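Local coordinates for protein amidohydrolase (Xanthomonas campestris pv. campestris, PDB 4DZH) that probably deaminates adenosine-type nucleosides such as 5'-methylthioadenosine, as a zinc-dependent hydrolase of the ATZ/TRZ family, at residues P83-R88 against N322-F327; G89-L94 against Q101-P106; L123-M128 against H153-L158; M128-T133 against M429-L434. All coordinates share one frame; numbering follows the deposited sequence. Where two conformers were deposited one is given.

Interaction 1: residues P83-R88 against N322-F327. With MG (magnesium ion), chain B.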
# COMPACT_ATOMS: atom_id res chain seq x y z
N PRO A 83 -5.09 4.90 -20.12
CA PRO A 83 -4.09 5.74 -20.81
C PRO A 83 -3.41 6.73 -19.86
O PRO A 83 -2.34 7.22 -20.17
CB PRO A 83 -4.92 6.48 -21.86
CG PRO A 83 -6.02 5.50 -22.19
CD PRO A 83 -6.38 4.90 -20.82
N MET A 84 -4.03 7.03 -18.72
CA MET A 84 -3.39 7.93 -17.77
C MET A 84 -2.16 7.33 -17.06
O MET A 84 -1.51 8.02 -16.28
CB MET A 84 -4.43 8.49 -16.77
CG MET A 84 -5.65 9.05 -17.47
SD MET A 84 -6.86 9.86 -16.41
CE MET A 84 -6.05 11.41 -16.04
N THR A 85 -1.78 6.07 -17.36
CA THR A 85 -0.48 5.59 -16.91
C THR A 85 0.60 6.53 -17.46
O THR A 85 1.59 6.79 -16.80
CB THR A 85 -0.10 4.22 -17.44
OG1 THR A 85 -0.27 4.23 -18.86
CG2 THR A 85 -0.93 3.17 -16.83
N LEU A 86 0.39 7.06 -18.66
CA LEU A 86 1.34 8.04 -19.22
C LEU A 86 1.38 9.38 -18.47
O LEU A 86 2.29 10.17 -18.66
CB LEU A 86 1.07 8.24 -20.74
CG LEU A 86 1.33 6.97 -21.56
CD1 LEU A 86 0.91 7.24 -22.99
CD2 LEU A 86 2.79 6.52 -21.50
N LEU A 87 0.42 9.62 -17.57
CA LEU A 87 0.41 10.85 -16.78
C LEU A 87 0.79 10.55 -15.29
O LEU A 87 0.45 11.32 -14.38
CB LEU A 87 -0.96 11.53 -16.84
CG LEU A 87 -1.45 11.93 -18.25
CD1 LEU A 87 -2.60 12.92 -18.16
CD2 LEU A 87 -0.30 12.52 -19.01
N ARG A 88 1.49 9.44 -15.07
CA ARG A 88 1.83 9.03 -13.71
C ARG A 88 2.55 10.11 -12.94
O ARG A 88 3.66 10.47 -13.32
CB ARG A 88 2.68 7.76 -13.79
CG ARG A 88 2.83 7.05 -12.43
CD ARG A 88 3.76 5.86 -12.50
NE ARG A 88 3.62 4.93 -13.63
CZ ARG A 88 2.82 3.87 -13.68
NH1 ARG A 88 1.95 3.59 -12.69
NH2 ARG A 88 2.89 3.05 -14.73
N ASN A 322 -0.70 6.53 -7.29
CA ASN A 322 -0.55 6.70 -8.74
C ASN A 322 -0.17 5.38 -9.42
O ASN A 322 0.51 5.38 -10.47
CB ASN A 322 0.57 7.70 -8.95
CG ASN A 322 0.13 9.10 -8.64
OD1 ASN A 322 -1.06 9.37 -8.52
ND2 ASN A 322 1.09 9.99 -8.46
N ASP A 323 -0.54 4.25 -8.80
CA ASP A 323 -0.26 2.95 -9.44
C ASP A 323 -1.55 2.19 -9.76
O ASP A 323 -2.67 2.65 -9.47
CB ASP A 323 0.71 2.11 -8.64
CG ASP A 323 0.27 1.90 -7.20
OD1 ASP A 323 -0.96 1.92 -6.95
OD2 ASP A 323 1.13 1.62 -6.34
N LEU A 324 -1.39 1.04 -10.41
CA LEU A 324 -2.54 0.16 -10.73
C LEU A 324 -2.46 -1.08 -9.87
O LEU A 324 -2.77 -2.19 -10.30
CB LEU A 324 -2.51 -0.28 -12.21
CG LEU A 324 -2.64 0.89 -13.17
CD1 LEU A 324 -2.46 0.41 -14.64
CD2 LEU A 324 -3.97 1.75 -13.01
N ASP A 325 -2.01 -0.91 -8.63
CA ASP A 325 -1.69 -2.03 -7.77
C ASP A 325 -2.94 -2.46 -7.02
O ASP A 325 -3.34 -1.78 -6.03
CB ASP A 325 -0.60 -1.59 -6.77
CG ASP A 325 -0.17 -2.70 -5.78
OD1 ASP A 325 -0.88 -3.73 -5.70
OD2 ASP A 325 0.85 -2.51 -5.08
N MET A 326 -3.59 -3.52 -7.48
CA MET A 326 -4.80 -3.98 -6.78
C MET A 326 -4.50 -4.65 -5.46
O MET A 326 -5.38 -4.71 -4.60
CB MET A 326 -5.63 -4.91 -7.69
CG MET A 326 -6.38 -4.16 -8.76
SD MET A 326 -7.83 -3.28 -8.11
CE MET A 326 -8.87 -4.67 -7.58
N PHE A 327 -3.28 -5.21 -5.25
CA PHE A 327 -2.98 -5.77 -3.93
C PHE A 327 -3.02 -4.65 -2.90
O PHE A 327 -3.60 -4.81 -1.82
CB PHE A 327 -1.60 -6.45 -3.92
CG PHE A 327 -1.62 -7.86 -4.46
CD1 PHE A 327 -1.71 -8.09 -5.83
CD2 PHE A 327 -1.52 -8.94 -3.60
CE1 PHE A 327 -1.74 -9.38 -6.34
CE2 PHE A 327 -1.54 -10.25 -4.10
CZ PHE A 327 -1.65 -10.46 -5.44
MG MG B . -2.00 2.54 -5.29
O HOH W 1 -0.63 1.31 -4.22
O HOH W 2 -3.32 1.04 -5.73
O HOH W 3 -0.65 4.16 -4.81
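Arg88 meets the backbone of Asn322 through one hydrogen bond: NH1 donates to Asn322 O over 3.2 Å, with an N-H...O angle of 146°. The oxygen is approached in its carbonyl plane, but it lies 17° out of the guanidinium plane. After two extended torsions the arginine chain bends at chi3 (-45°), which turns the guanidinium toward this carbonyl; its edge also faces CA of Asp323. A side chain with several N-H donors suits the place, because NH2 forms a salt bridge with Glu127 and NE donates to Gln392 O of the second subunit.

Residues 83-88 form a 3-10 turn and loop after strand 69-80, at the C-terminal end where the TIM barrel's metal site lies; the other segment is the loop leading into helix 326-341.

Asp323 OD1 binds the magnesium ion at 2.1 Å, with three waters, and Glu289 and Asn321 complete the site. Water 1 also donates to Asp323 OD2, and water 2 to Asp325 O, which ties the ion to the loop backbone.

Apolar packing is slight: the methyl CG2 of Thr85 meets CD1 of Leu324 at 3.8 Å, the side chains crossing at about a right angle. The hydroxyl of Thr85 is bonded to Gly120 O instead.

Interaction 2: residues G89-L94 against Q101-P106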
# COMPACT_ATOMS: atom_id res chain seq x y z
N GLY A 89 1.94 10.61 -11.85
CA GLY A 89 2.55 11.64 -11.01
C GLY A 89 2.73 12.97 -11.70
O GLY A 89 3.59 13.75 -11.32
N VAL A 90 1.91 13.26 -12.72
CA VAL A 90 2.13 14.50 -13.50
C VAL A 90 1.74 15.72 -12.68
O VAL A 90 2.26 16.84 -12.91
CB VAL A 90 1.38 14.45 -14.87
CG1 VAL A 90 -0.12 14.47 -14.69
CG2 VAL A 90 1.82 15.61 -15.77
N ALA A 91 0.85 15.54 -11.70
CA ALA A 91 0.37 16.70 -10.95
C ALA A 91 -0.13 16.39 -9.53
O ALA A 91 -1.32 16.47 -9.23
CB ALA A 91 -0.73 17.41 -11.73
N ASP A 92 0.80 16.09 -8.64
CA ASP A 92 0.46 15.62 -7.31
C ASP A 92 0.26 16.77 -6.32
O ASP A 92 0.72 17.90 -6.55
CB ASP A 92 1.55 14.66 -6.83
CG ASP A 92 1.53 13.35 -7.59
OD1 ASP A 92 0.43 12.81 -7.85
OD2 ASP A 92 2.62 12.84 -7.92
N ASP A 93 -0.48 16.50 -5.24
CA ASP A 93 -0.51 17.36 -4.06
C ASP A 93 -1.14 18.72 -4.33
O ASP A 93 -0.75 19.72 -3.73
CB ASP A 93 0.91 17.48 -3.47
CG ASP A 93 1.53 16.09 -3.19
OD1 ASP A 93 0.80 15.19 -2.71
OD2 ASP A 93 2.74 15.89 -3.46
N LEU A 94 -2.15 18.73 -5.20
CA LEU A 94 -2.82 19.95 -5.66
C LEU A 94 -4.31 19.67 -5.42
O LEU A 94 -4.76 18.52 -5.57
CB LEU A 94 -2.58 20.14 -7.18
CG LEU A 94 -1.13 20.32 -7.65
CD1 LEU A 94 -1.02 20.42 -9.16
CD2 LEU A 94 -0.45 21.51 -6.99
N GLN A 101 -8.19 21.49 -13.90
CA GLN A 101 -8.25 22.61 -14.83
C GLN A 101 -6.88 23.06 -15.33
O GLN A 101 -6.74 23.50 -16.48
CB GLN A 101 -8.96 23.81 -14.21
CG GLN A 101 -10.43 23.58 -13.89
CD GLN A 101 -11.12 24.85 -13.46
OE1 GLN A 101 -10.48 25.89 -13.28
NE2 GLN A 101 -12.45 24.78 -13.30
N GLN A 102 -5.87 22.97 -14.48
CA GLN A 102 -4.59 23.57 -14.80
C GLN A 102 -3.56 22.54 -15.18
O GLN A 102 -2.47 22.87 -15.67
CB GLN A 102 -4.11 24.48 -13.66
CG GLN A 102 -4.50 25.96 -13.83
CD GLN A 102 -5.58 26.44 -12.85
OE1 GLN A 102 -5.36 26.48 -11.64
NE2 GLN A 102 -6.74 26.82 -13.39
N HIS A 103 -3.91 21.26 -15.02
CA HIS A 103 -2.97 20.21 -15.32
C HIS A 103 -3.57 19.07 -16.16
O HIS A 103 -3.14 18.84 -17.30
CB HIS A 103 -2.30 19.67 -14.04
CG HIS A 103 -1.47 20.69 -13.32
ND1 HIS A 103 -2.01 21.63 -12.47
CD2 HIS A 103 -0.13 20.94 -13.34
CE1 HIS A 103 -1.05 22.40 -11.98
NE2 HIS A 103 0.10 22.00 -12.49
N ILE A 104 -4.55 18.35 -15.61
CA ILE A 104 -5.06 17.15 -16.29
C ILE A 104 -5.77 17.46 -17.62
O ILE A 104 -5.38 16.94 -18.67
CB ILE A 104 -5.99 16.30 -15.39
CG1 ILE A 104 -5.25 15.78 -14.15
CG2 ILE A 104 -6.57 15.11 -16.18
CD1 ILE A 104 -4.03 14.99 -14.49
N TRP A 105 -6.81 18.30 -17.59
CA TRP A 105 -7.52 18.65 -18.83
C TRP A 105 -6.62 19.27 -19.91
O TRP A 105 -6.65 18.83 -21.05
CB TRP A 105 -8.74 19.54 -18.58
CG TRP A 105 -9.78 18.92 -17.70
CD1 TRP A 105 -10.00 17.58 -17.48
CD2 TRP A 105 -10.75 19.62 -16.90
NE1 TRP A 105 -11.05 17.41 -16.60
CE2 TRP A 105 -11.53 18.64 -16.23
CE3 TRP A 105 -11.04 20.97 -16.70
CZ2 TRP A 105 -12.57 18.98 -15.37
CZ3 TRP A 105 -12.08 21.31 -15.84
CH2 TRP A 105 -12.83 20.31 -15.18
N PRO A 106 -5.79 20.27 -19.55
CA PRO A 106 -4.94 20.82 -20.62
C PRO A 106 -3.91 19.83 -21.19
O PRO A 106 -3.61 19.88 -22.38
CB PRO A 106 -4.20 21.98 -19.93
CG PRO A 106 -5.04 22.30 -18.72
CD PRO A 106 -5.65 21.02 -18.29
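Leu94 lays its CD1 methyl over one face of the His103 imidazole, a CH-pi contact with CD1 3.7 Å from the ring centroid and 24° off the ring normal. The methyl is shifted toward the rim, and its closest ring atom is CE1, 3.4 Å from CD1. The side chains cross at about a right angle, and CD1 is the branch that meets the ring. The leucine has CG anti to its carbonyl carbon (chi1 -62°), and its extended chain carries CD1 well out from the loop to the helix. His103 has a chi2 of 82°, which sets the ring plane steeply across the CA-CB-CG plane and turns a face to the methyl. Its ND1 is hydrogen-bonded to Val98 O, within the same helix, and this should help to fix the ring's rotation.

Ala91 fills the space at the root of the histidine. Its CB lies 3.6 Å from His103 CB and reaches the ring obliquely near CG; so small a side chain suits a place where the loop runs close to the helix.

One residue on in the helix, Ile104 CD1 packs on Val90 CG1 at 3.9 Å. The isoleucine's flank also touches Met84 and Trp99.

The helix has a wider pi-type turn at 101-104, close to this packing. The whole is a loop-to-helix packing in the TIM-barrel fold, where the loop between strand 69-80 and helix 96-111 packs against the helix it leads into.

Interaction 3: residues L123-M128 against H153-L158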
# COMPACT_ATOMS: atom_id res chain seq x y z
N LEU A 123 0.88 0.09 -21.84
CA LEU A 123 1.63 0.23 -20.60
C LEU A 123 0.83 -0.31 -19.38
O LEU A 123 1.36 -1.09 -18.58
CB LEU A 123 1.98 1.71 -20.40
CG LEU A 123 2.83 2.01 -19.16
CD1 LEU A 123 4.08 1.12 -19.11
CD2 LEU A 123 3.16 3.46 -19.17
N ALA A 124 -0.45 0.05 -19.30
CA ALA A 124 -1.29 -0.43 -18.21
C ALA A 124 -1.44 -1.95 -18.20
O ALA A 124 -1.39 -2.59 -17.13
CB ALA A 124 -2.66 0.24 -18.27
N ILE A 125 -1.59 -2.55 -19.40
CA ILE A 125 -1.74 -3.99 -19.48
C ILE A 125 -0.50 -4.69 -18.89
O ILE A 125 -0.62 -5.62 -18.08
CB ILE A 125 -1.98 -4.42 -20.93
CG1 ILE A 125 -3.37 -3.99 -21.40
CG2 ILE A 125 -1.73 -5.94 -21.07
CD1 ILE A 125 -3.56 -4.15 -22.92
N ALA A 126 0.70 -4.20 -19.20
CA ALA A 126 1.91 -4.76 -18.59
C ALA A 126 1.88 -4.61 -17.05
O ALA A 126 2.20 -5.56 -16.32
CB ALA A 126 3.15 -4.09 -19.21
N GLU A 127 1.55 -3.41 -16.57
CA GLU A 127 1.51 -3.19 -15.13
C GLU A 127 0.46 -4.05 -14.44
O GLU A 127 0.71 -4.61 -13.34
CB GLU A 127 1.28 -1.70 -14.81
CG GLU A 127 1.25 -1.46 -13.29
CD GLU A 127 1.16 -0.01 -12.89
OE1 GLU A 127 1.24 0.88 -13.75
OE2 GLU A 127 0.99 0.20 -11.67
N MET A 128 -0.68 -4.22 -15.11
CA MET A 128 -1.78 -5.00 -14.53
C MET A 128 -1.40 -6.45 -14.45
O MET A 128 -1.52 -7.05 -13.41
CB MET A 128 -3.08 -4.80 -15.29
CG MET A 128 -3.62 -3.39 -15.07
SD MET A 128 -5.27 -3.19 -15.80
CE MET A 128 -4.87 -3.40 -17.57
N HIS A 153 -3.94 -8.21 -26.88
CA HIS A 153 -3.12 -8.74 -25.81
C HIS A 153 -3.77 -9.88 -25.06
O HIS A 153 -3.21 -10.38 -24.04
CB HIS A 153 -2.73 -7.63 -24.81
CG HIS A 153 -1.70 -6.68 -25.34
ND1 HIS A 153 -2.02 -5.61 -26.14
CD2 HIS A 153 -0.35 -6.72 -25.26
CE1 HIS A 153 -0.90 -4.99 -26.50
NE2 HIS A 153 0.12 -5.64 -25.98
N GLY A 154 -4.96 -10.27 -25.49
CA GLY A 154 -5.70 -11.27 -24.76
C GLY A 154 -6.14 -10.91 -23.35
O GLY A 154 -6.18 -11.77 -22.48
N PHE A 155 -6.50 -9.65 -23.13
CA PHE A 155 -6.75 -9.15 -21.79
C PHE A 155 -8.24 -8.83 -21.68
O PHE A 155 -8.79 -8.27 -22.62
CB PHE A 155 -5.88 -7.90 -21.53
CG PHE A 155 -5.88 -7.44 -20.10
CD1 PHE A 155 -6.93 -6.67 -19.58
CD2 PHE A 155 -4.84 -7.78 -19.26
CE1 PHE A 155 -6.93 -6.28 -18.24
CE2 PHE A 155 -4.84 -7.41 -17.90
CZ PHE A 155 -5.88 -6.64 -17.39
N ARG A 156 -8.89 -9.25 -20.58
CA ARG A 156 -10.34 -9.12 -20.49
C ARG A 156 -10.77 -7.70 -20.10
O ARG A 156 -10.17 -7.06 -19.24
CB ARG A 156 -10.88 -10.12 -19.47
CG ARG A 156 -12.40 -10.39 -19.61
CD ARG A 156 -12.82 -11.47 -18.64
NE ARG A 156 -12.06 -12.70 -18.86
CZ ARG A 156 -12.32 -13.57 -19.84
NH1 ARG A 156 -13.30 -13.33 -20.73
NH2 ARG A 156 -11.59 -14.67 -19.96
N ALA A 157 -11.83 -7.21 -20.73
CA ALA A 157 -12.26 -5.86 -20.41
C ALA A 157 -13.72 -5.62 -20.70
O ALA A 157 -14.26 -6.05 -21.72
CB ALA A 157 -11.45 -4.86 -21.23
N LEU A 158 -14.32 -4.84 -19.81
CA LEU A 158 -15.60 -4.16 -20.12
C LEU A 158 -15.18 -2.75 -20.51
O LEU A 158 -14.58 -2.03 -19.68
CB LEU A 158 -16.50 -4.14 -18.87
CG LEU A 158 -17.84 -3.40 -19.09
CD1 LEU A 158 -18.69 -4.04 -20.19
CD2 LEU A 158 -18.66 -3.34 -17.79
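A helix of the barrel's outer layer packs here on the turn between helix 143-152 and strand 156-163, and a Met-aromatic contact lies within the hydrophobic layer between them. Met128 meets the far end of the Phe155 ring: its CE lies 3.4 Å from CZ, and SD stands 4.9 Å from the ring centroid, 55° off the normal. The approach is oblique. Bending of the methionine at chi3 (-65°) brings its terminal methyl round to the ring, a fit that a flexible, unbranched side chain makes easily. Phe155 holds CG anti to its backbone N (chi1 -170°), which sends the ring from the loop toward the helix.

One turn earlier, Ile125 serves two partners with separate branches. Its CG2 packs on Phe155 CD2 at 4.0 Å, the side chains sliding past each other in opposite directions, while CD1 reaches His153 ND1 at 3.9 Å. ND1 has its polar partner in Val149 O, and Ile125 adds van der Waals contact beside it.

Between His153 and Phe155, Gly154 has a positive phi and closes the preceding helix 143-152 in a Schellman motif. The turn then runs into strand 156-163, the alpha-to-beta connection of a beta/alpha barrel.

Interaction 4: residues M128-T133 against M429-L434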
# COMPACT_ATOMS: atom_id res chain seq x y z
N MET A 128 -0.68 -4.22 -15.11
CA MET A 128 -1.78 -5.00 -14.53
C MET A 128 -1.40 -6.45 -14.45
O MET A 128 -1.52 -7.05 -13.41
CB MET A 128 -3.08 -4.80 -15.29
CG MET A 128 -3.62 -3.39 -15.07
SD MET A 128 -5.27 -3.19 -15.80
CE MET A 128 -4.87 -3.40 -17.57
N LEU A 129 -0.85 -6.99 -15.54
CA LEU A 129 -0.46 -8.42 -15.55
C LEU A 129 0.61 -8.72 -14.50
O LEU A 129 0.52 -9.70 -13.77
CB LEU A 129 0.04 -8.88 -16.92
CG LEU A 129 -1.03 -8.87 -18.00
CD1 LEU A 129 -0.44 -9.03 -19.40
CD2 LEU A 129 -2.07 -9.98 -17.69
N ARG A 130 1.57 -7.81 -14.37
CA ARG A 130 2.69 -8.02 -13.44
C ARG A 130 2.20 -8.02 -11.98
O ARG A 130 2.85 -8.57 -11.07
CB ARG A 130 3.79 -6.98 -13.69
CG ARG A 130 4.69 -7.35 -14.92
CD ARG A 130 5.40 -6.15 -15.49
NE ARG A 130 6.27 -5.48 -14.53
CZ ARG A 130 7.58 -5.69 -14.39
NH1 ARG A 130 8.21 -6.61 -15.12
NH2 ARG A 130 8.26 -4.96 -13.51
N GLY A 131 1.00 -7.44 -11.77
CA GLY A 131 0.40 -7.36 -10.47
C GLY A 131 -0.82 -8.21 -10.28
O GLY A 131 -1.59 -7.99 -9.34
N GLY A 132 -1.03 -9.15 -11.20
CA GLY A 132 -2.12 -10.12 -11.03
C GLY A 132 -3.52 -9.60 -11.31
O GLY A 132 -4.50 -10.28 -10.91
N THR A 133 -3.64 -8.49 -12.03
CA THR A 133 -4.97 -8.04 -12.49
C THR A 133 -5.19 -8.57 -13.90
O THR A 133 -4.30 -8.43 -14.79
CB THR A 133 -5.04 -6.51 -12.51
OG1 THR A 133 -5.01 -6.03 -11.16
CG2 THR A 133 -6.37 -5.99 -13.18
N MET A 429 5.31 -9.18 -24.73
CA MET A 429 5.49 -7.79 -24.43
C MET A 429 6.97 -7.61 -24.16
O MET A 429 7.63 -8.51 -23.65
CB MET A 429 4.64 -7.33 -23.22
CG MET A 429 3.18 -7.78 -23.33
SD MET A 429 2.14 -6.87 -22.17
CE MET A 429 2.00 -5.29 -22.93
N ASP A 430 7.49 -6.47 -24.55
CA ASP A 430 8.89 -6.15 -24.29
C ASP A 430 8.97 -4.93 -23.35
O ASP A 430 8.72 -3.79 -23.77
CB ASP A 430 9.59 -5.91 -25.63
CG ASP A 430 11.07 -5.61 -25.47
OD1 ASP A 430 11.84 -6.53 -25.13
OD2 ASP A 430 11.45 -4.44 -25.70
N THR A 431 9.32 -5.18 -22.09
CA THR A 431 9.38 -4.10 -21.09
C THR A 431 10.32 -2.95 -21.48
O THR A 431 10.04 -1.78 -21.21
CB THR A 431 9.70 -4.63 -19.69
OG1 THR A 431 10.94 -5.34 -19.72
CG2 THR A 431 8.62 -5.59 -19.23
N ALA A 432 11.42 -3.27 -22.16
CA ALA A 432 12.32 -2.20 -22.59
C ALA A 432 11.69 -1.25 -23.59
O ALA A 432 11.90 -0.04 -23.50
CB ALA A 432 13.61 -2.79 -23.18
N ALA A 433 10.93 -1.77 -24.56
CA ALA A 433 10.24 -0.90 -25.52
C ALA A 433 9.15 -0.07 -24.83
O ALA A 433 8.92 1.09 -25.17
CB ALA A 433 9.62 -1.72 -26.66
N LEU A 434 8.48 -0.70 -23.88
CA LEU A 434 7.45 -0.03 -23.08
C LEU A 434 8.01 1.17 -22.34
O LEU A 434 7.45 2.28 -22.40
CB LEU A 434 6.82 -1.04 -22.09
CG LEU A 434 6.00 -2.15 -22.77
CD1 LEU A 434 5.41 -3.04 -21.70
CD2 LEU A 434 4.93 -1.59 -23.68
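Leu129 and Met429 form the more enclosed half of this contact, CD1 of the leucine facing SD of the methionine at 4.4 Å. Even here the approach is relaxed, and the nearest CA atoms, those of Leu129 and Met429, are 10.7 Å apart; the gap is spanned by the leucine and the longer methionine side chain. Leucine suits its buried place, as it also packs on Phe155, Val413 and Ile415. Methionine, with its flexible chain, can extend from a partly exposed loop to cover Thr122 and Ile125.

The outer half is looser. Arg130 NH1 and Thr431 CG2 stand 4.3 Å apart, and the methyl meets the guanidinium obliquely with no hydrogen bond between the pair. Both residues are partly exposed, and Leu389 of the second subunit touches both. The arginine's charge is directed elsewhere, since NE forms a salt bridge with Glu390 of the second subunit.

Each segment contains a helix end. Helix 114-130 closes in a Schellman motif: Gly132, with a positive phi of 76°, is the C-prime residue, Thr133 N bonds Met128 O, and Gly132 N bonds Leu129 O. Asp430 is the N-cap of the other helix, its OD2 accepting from Ala433 N at 2.9 Å.

The C-terminal helix 431-447 thus begins beside the end of helix 114-130, with Leu426 of strand 425-426 touching Leu129, Arg130 and Thr431, and strand 133-139 following the Schellman turn.

Interactions 1, 3 and 4 cluster within 9 to 12 Å of one another, centre to centre, whereas interaction 2 lies 15 Å from interaction 1 and 25 Å from the other two. Helix 114-130 belongs to both interactions 3 and 4, which share Met128, and its Glu127 joins interactions 1 and 3, with a probable hydrogen bond to Leu324 N. Interactions 2 and 3 are nested in sequence inside the loop closed by interaction 1; interaction 4 crosses it, bringing the C-terminal helix back to the barrel. Asn322 ND2 probably hydrogen-bonds Asp92 OD1, linking interactions 1 and 2. All four reach the second subunit, so packing around the barrel adjoins the dimer interface, and interaction 1 adds the magnesium site.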